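Cell division control protein 4 (Saccharomyces cerevisiae, PDB 3V7D) recognises phosphorylated target proteins, such as the CDK inhibitor Sic1, as the substrate-binding F-box subunit of an SCF ubiquitin ligase. Local coordinates at residues B[161-175]-B[178-191]. The protein carries 1 engineered substitution. Numbering follows the deposited sequence.
Sequences HDGGVWALKYAHGGI and SGSTDRTVRVWDIK
The imidazole of His161 lies between the side chains of Ser180 and Arg186, which cover its opposite faces: Arg186 CD stands 3.6 Å from the ring centroid, almost on the normal, while Ser180 CB sits nearer the rim. Histidine suits this place because its edge carries two polar nitrogens. His161 ND1 donates a hydrogen bond in the ring plane to Asp182 OD2 (2.9 Å, 158°), and His161 NE2 and Ser178 OG are hydrogen-bonded at 2.6 Å. A serine hydroxyl can serve two partners, and Ser178 OG also accepts a hydrogen bond from Trp188 NE1 (2.7 Å), completing the His-Ser-Trp-Asp network characteristic of WD40 propeller blades. Asp182 CG, turned between its backbone N and carbonyl carbon (chi1 61°), brings OD2 to Asp162 N as well, on the anti lone pair, and into a salt bridge with Arg186 NH1. Replacing Asp182 with an alanine would probably leave His161 ND1 and Arg186 without their carboxylate and the 161-163 loop less firmly tied. At Gly163 a CB would collide with Thr181 OG1. Between antiparallel strands 165-170 and 175-180, a classic beta bulge sets Trp166 and Ala167 opposite Gly179. The largely buried polar chain thus ties the loop before strand 165-170 to strands 175-180 and 185-189 and, through Asp182, to the turn joining them.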
loop_
_atom_site.group_PDB
_atom_site.type_symbol
_atom_site.label_atom_id
_atom_site.label_comp_id
_atom_site.label_asym_id
_atom_site.label_seq_id
_atom_site.Cartn_x
_atom_site.Cartn_y
_atom_site.Cartn_z
ATOM N N HIS B 161 -0.950 34.347 8.602
ATOM C CA HIS B 161 -1.311 33.972 9.963
ATOM C C HIS B 161 -0.672 34.922 10.972
ATOM O O HIS B 161 0.491 35.300 10.832
ATOM C CB HIS B 161 -0.897 32.530 10.263
ATOM C CG HIS B 161 -1.923 31.509 9.879
ATOM N ND1 HIS B 161 -3.201 31.507 10.394
ATOM C CD2 HIS B 161 -1.853 30.445 9.044
ATOM C CE1 HIS B 161 -3.878 30.493 9.885
ATOM N NE2 HIS B 161 -3.083 29.832 9.063
ATOM N N ASP B 162 -1.442 35.305 11.985
ATOM C CA ASP B 162 -0.944 36.173 13.046
ATOM C C ASP B 162 -0.431 35.354 14.225
ATOM O O ASP B 162 0.068 35.903 15.206
ATOM C CB ASP B 162 -2.040 37.138 13.499
ATOM C CG ASP B 162 -2.499 38.061 12.386
ATOM O OD1 ASP B 162 -1.632 38.644 11.698
ATOM O OD2 ASP B 162 -3.725 38.193 12.191
ATOM N N GLY B 163 -0.564 34.034 14.120
ATOM C CA GLY B 163 -0.052 33.121 15.125
ATOM C C GLY B 163 0.640 31.937 14.471
ATOM O O GLY B 163 0.628 31.801 13.247
ATOM N N GLY B 164 1.247 31.081 15.285
ATOM C CA GLY B 164 1.943 29.913 14.776
ATOM C C GLY B 164 1.015 28.958 14.051
ATOM O O GLY B 164 -0.163 28.849 14.385
ATOM N N VAL B 165 1.548 28.272 13.046
ATOM C CA VAL B 165 0.778 27.307 12.273
ATOM C C VAL B 165 0.963 25.923 12.872
ATOM O O VAL B 165 2.088 25.445 12.998
ATOM C CB VAL B 165 1.250 27.273 10.807
ATOM C CG1 VAL B 165 0.404 26.306 9.997
ATOM C CG2 VAL B 165 1.215 28.675 10.202
ATOM N N TRP B 166 -0.135 25.273 13.237
ATOM C CA TRP B 166 -0.042 23.984 13.914
ATOM C C TRP B 166 -0.806 22.857 13.224
ATOM O O TRP B 166 -0.778 21.714 13.678
ATOM C CB TRP B 166 -0.466 24.118 15.378
ATOM C CG TRP B 166 0.587 24.764 16.213
ATOM C CD1 TRP B 166 0.797 26.101 16.376
ATOM C CD2 TRP B 166 1.593 24.101 16.988
ATOM N NE1 TRP B 166 1.866 26.313 17.213
ATOM C CE2 TRP B 166 2.372 25.103 17.602
ATOM C CE3 TRP B 166 1.905 22.759 17.226
ATOM C CZ2 TRP B 166 3.447 24.803 18.438
ATOM C CZ3 TRP B 166 2.970 22.463 18.058
ATOM C CH2 TRP B 166 3.731 23.481 18.653
ATOM N N ALA B 167 -1.476 23.176 12.123
ATOM C CA ALA B 167 -2.184 22.157 11.354
ATOM C C ALA B 167 -2.233 22.519 9.873
ATOM O O ALA B 167 -2.496 23.669 9.513
ATOM C CB ALA B 167 -3.586 21.951 11.907
ATOM N N LEU B 168 -1.964 21.529 9.027
ATOM C CA LEU B 168 -1.944 21.714 7.579
ATOM C C LEU B 168 -2.618 20.544 6.886
ATOM O O LEU B 168 -2.434 19.396 7.283
ATOM C CB LEU B 168 -0.505 21.789 7.069
ATOM C CG LEU B 168 0.258 23.106 7.100
ATOM C CD1 LEU B 168 1.631 22.889 6.486
ATOM C CD2 LEU B 168 -0.509 24.185 6.356
ATOM N N LYS B 169 -3.379 20.829 5.836
ATOM C CA LYS B 169 -3.967 19.768 5.030
ATOM C C LYS B 169 -4.055 20.180 3.571
ATOM O O LYS B 169 -4.713 21.162 3.226
ATOM C CB LYS B 169 -5.352 19.386 5.548
ATOM C CG LYS B 169 -5.887 18.072 4.994
ATOM C CD LYS B 169 -5.194 16.881 5.635
ATOM C CE LYS B 169 -5.782 15.567 5.146
ATOM N NZ LYS B 169 -5.328 14.403 5.972
ATOM N N TYR B 170 -3.383 19.420 2.716
ATOM C CA TYR B 170 -3.423 19.668 1.285
ATOM C C TYR B 170 -4.715 19.096 0.713
ATOM O O TYR B 170 -5.117 17.986 1.057
ATOM C CB TYR B 170 -2.209 19.035 0.608
ATOM C CG TYR B 170 -2.140 19.292 -0.876
ATOM C CD1 TYR B 170 -1.531 20.434 -1.370
ATOM C CD2 TYR B 170 -2.683 18.393 -1.784
ATOM C CE1 TYR B 170 -1.468 20.679 -2.725
ATOM C CE2 TYR B 170 -2.622 18.628 -3.143
ATOM C CZ TYR B 170 -2.012 19.773 -3.607
ATOM O OH TYR B 170 -1.947 20.016 -4.959
ATOM N N ALA B 171 -5.370 19.860 -0.154
ATOM C CA ALA B 171 -6.622 19.411 -0.754
ATOM C C ALA B 171 -6.396 18.823 -2.145
ATOM O O ALA B 171 -6.362 17.602 -2.320
ATOM C CB ALA B 171 -7.624 20.557 -0.811
ATOM N N HIS B 172 -6.235 19.706 -3.125
ATOM C CA HIS B 172 -6.050 19.323 -4.519
ATOM C C HIS B 172 -5.769 20.587 -5.313
ATOM O O HIS B 172 -6.183 21.676 -4.913
ATOM C CB HIS B 172 -7.316 18.669 -5.070
ATOM C CG HIS B 172 -8.489 19.598 -5.133
ATOM N ND1 HIS B 172 -9.314 19.831 -4.052
ATOM C CD2 HIS B 172 -8.965 20.365 -6.142
ATOM C CE1 HIS B 172 -10.253 20.694 -4.396
ATOM N NE2 HIS B 172 -10.065 21.034 -5.658
ATOM N N GLY B 173 -5.071 20.445 -6.434
ATOM C CA GLY B 173 -4.832 21.564 -7.329
ATOM C C GLY B 173 -4.147 22.754 -6.686
ATOM O O GLY B 173 -4.467 23.899 -6.988
ATOM N N GLY B 174 -3.201 22.482 -5.791
ATOM C CA GLY B 174 -2.441 23.539 -5.151
ATOM C C GLY B 174 -3.208 24.306 -4.093
ATOM O O GLY B 174 -2.804 25.397 -3.695
ATOM N N ILE B 175 -4.317 23.738 -3.632
ATOM C CA ILE B 175 -5.118 24.359 -2.584
ATOM C C ILE B 175 -4.802 23.691 -1.251
ATOM O O ILE B 175 -4.714 22.466 -1.176
ATOM C CB ILE B 175 -6.630 24.213 -2.868
ATOM C CG1 ILE B 175 -6.987 24.812 -4.229
ATOM C CG2 ILE B 175 -7.454 24.857 -1.762
ATOM C CD1 ILE B 175 -6.849 26.321 -4.291
ATOM N N SER B 178 -5.054 25.638 6.500
ATOM C CA SER B 178 -4.206 25.734 7.688
ATOM C C SER B 178 -4.983 26.102 8.955
ATOM O O SER B 178 -6.025 26.741 8.890
ATOM C CB SER B 178 -3.089 26.755 7.462
ATOM O OG SER B 178 -3.621 28.050 7.230
ATOM N N GLY B 179 -4.453 25.695 10.104
ATOM C CA GLY B 179 -5.003 26.068 11.394
ATOM C C GLY B 179 -3.903 26.664 12.250
ATOM O O GLY B 179 -2.747 26.250 12.154
ATOM N N SER B 180 -4.251 27.632 13.090
ATOM C CA SER B 180 -3.239 28.400 13.808
ATOM C C SER B 180 -3.627 28.755 15.239
ATOM O O SER B 180 -4.763 28.538 15.662
ATOM C CB SER B 180 -2.910 29.680 13.035
ATOM O OG SER B 180 -2.120 30.563 13.809
ATOM N N THR B 181 -2.673 29.312 15.977
ATOM C CA THR B 181 -2.933 29.781 17.331
ATOM C C THR B 181 -3.650 31.127 17.308
ATOM O O THR B 181 -4.053 31.639 18.352
ATOM C CB THR B 181 -1.639 29.909 18.155
ATOM O OG1 THR B 181 -0.733 30.803 17.497
ATOM C CG2 THR B 181 -0.980 28.553 18.319
ATOM N N ASP B 182 -3.814 31.697 16.115
ATOM C CA ASP B 182 -4.592 32.923 15.968
ATOM C C ASP B 182 -6.088 32.630 15.872
ATOM O O ASP B 182 -6.889 33.532 15.618
ATOM C CB ASP B 182 -4.113 33.757 14.770
ATOM C CG ASP B 182 -4.253 33.032 13.440
ATOM O OD1 ASP B 182 -5.066 32.089 13.334
ATOM O OD2 ASP B 182 -3.546 33.423 12.486
ATOM N N ARG B 183 -6.436 31.357 16.054
ATOM C CA ARG B 183 -7.820 30.875 16.076
ATOM C C ARG B 183 -8.503 30.885 14.706
ATOM O O ARG B 183 -9.697 30.598 14.597
ATOM C CB ARG B 183 -8.655 31.644 17.106
ATOM C CG ARG B 183 -8.006 31.725 18.477
ATOM C CD ARG B 183 -8.721 32.713 19.382
ATOM N NE ARG B 183 -8.002 32.899 20.638
ATOM C CZ ARG B 183 -8.351 33.773 21.578
ATOM N NH1 ARG B 183 -9.413 34.548 21.405
ATOM N NH2 ARG B 183 -7.634 33.870 22.690
ATOM N N THR B 184 -7.743 31.190 13.660
ATOM C CA THR B 184 -8.309 31.235 12.317
ATOM C C THR B 184 -8.063 29.956 11.519
ATOM O O THR B 184 -7.119 29.209 11.778
ATOM C CB THR B 184 -7.758 32.424 11.514
ATOM O OG1 THR B 184 -6.359 32.230 11.269
ATOM C CG2 THR B 184 -7.971 33.727 12.274
ATOM N N VAL B 185 -8.936 29.715 10.549
ATOM C CA VAL B 185 -8.737 28.663 9.568
ATOM C C VAL B 185 -8.529 29.353 8.227
ATOM O O VAL B 185 -9.354 30.165 7.808
ATOM C CB VAL B 185 -9.961 27.740 9.480
ATOM C CG1 VAL B 185 -9.736 26.660 8.440
ATOM C CG2 VAL B 185 -10.267 27.127 10.841
ATOM N N ARG B 186 -7.422 29.049 7.561
ATOM C CA ARG B 186 -7.095 29.733 6.316
ATOM C C ARG B 186 -6.999 28.793 5.117
ATOM O O ARG B 186 -6.448 27.696 5.211
ATOM C CB ARG B 186 -5.802 30.532 6.467
ATOM C CG ARG B 186 -5.987 31.902 7.103
ATOM C CD ARG B 186 -4.650 32.610 7.241
ATOM N NE ARG B 186 -4.790 34.037 7.517
ATOM C CZ ARG B 186 -4.958 34.550 8.731
ATOM N NH1 ARG B 186 -5.019 33.753 9.788
ATOM N NH2 ARG B 186 -5.069 35.861 8.887
ATOM N N VAL B 187 -7.552 29.238 3.995
ATOM C CA VAL B 187 -7.466 28.505 2.740
ATOM C C VAL B 187 -6.464 29.218 1.841
ATOM O O VAL B 187 -6.511 30.439 1.705
ATOM C CB VAL B 187 -8.830 28.452 2.028
ATOM C CG1 VAL B 187 -8.723 27.678 0.720
ATOM C CG2 VAL B 187 -9.882 27.837 2.940
ATOM N N TRP B 188 -5.558 28.458 1.235
ATOM C CA TRP B 188 -4.507 29.045 0.416
ATOM C C TRP B 188 -4.502 28.468 -0.994
ATOM O O TRP B 188 -4.858 27.307 -1.205
ATOM C CB TRP B 188 -3.134 28.804 1.050
ATOM C CG TRP B 188 -3.030 29.179 2.498
ATOM C CD1 TRP B 188 -3.522 28.481 3.561
ATOM C CD2 TRP B 188 -2.365 30.325 3.044
ATOM N NE1 TRP B 188 -3.217 29.127 4.734
ATOM C CE2 TRP B 188 -2.506 30.263 4.444
ATOM C CE3 TRP B 188 -1.671 31.402 2.484
ATOM C CZ2 TRP B 188 -1.978 31.233 5.291
ATOM C CZ3 TRP B 188 -1.148 32.366 3.330
ATOM C CH2 TRP B 188 -1.303 32.274 4.717
ATOM N N ASP B 189 -4.094 29.289 -1.955
ATOM C CA ASP B 189 -3.863 28.826 -3.315
ATOM C C ASP B 189 -2.378 28.986 -3.616
ATOM O O ASP B 189 -1.877 30.106 -3.728
ATOM C CB ASP B 189 -4.700 29.636 -4.311
ATOM C CG ASP B 189 -4.614 29.098 -5.735
ATOM O OD1 ASP B 189 -3.494 28.837 -6.230
ATOM O OD2 ASP B 189 -5.677 28.936 -6.368
ATOM N N ILE B 190 -1.679 27.863 -3.748
ATOM C CA ILE B 190 -0.240 27.882 -4.006
ATOM C C ILE B 190 0.102 28.590 -5.317
ATOM O O ILE B 190 1.046 29.377 -5.383
ATOM C CB ILE B 190 0.345 26.456 -4.022
ATOM C CG1 ILE B 190 0.272 25.842 -2.626
ATOM C CG2 ILE B 190 1.790 26.468 -4.491
ATOM C CD1 ILE B 190 0.805 24.428 -2.546
ATOM N N LYS B 191 -0.686 28.325 -6.352
ATOM C CA LYS B 191 -0.400 28.865 -7.674
ATOM C C LYS B 191 -0.695 30.357 -7.781
ATOM O O LYS B 191 -0.229 31.015 -8.711
ATOM C CB LYS B 191 -1.156 28.085 -8.752
ATOM C CG LYS B 191 -0.770 26.608 -8.822
ATOM C CD LYS B 191 -1.755 25.798 -9.662
ATOM C CE LYS B 191 -3.191 26.038 -9.218
ATOM N NZ LYS B 191 -3.351 25.848 -7.745
#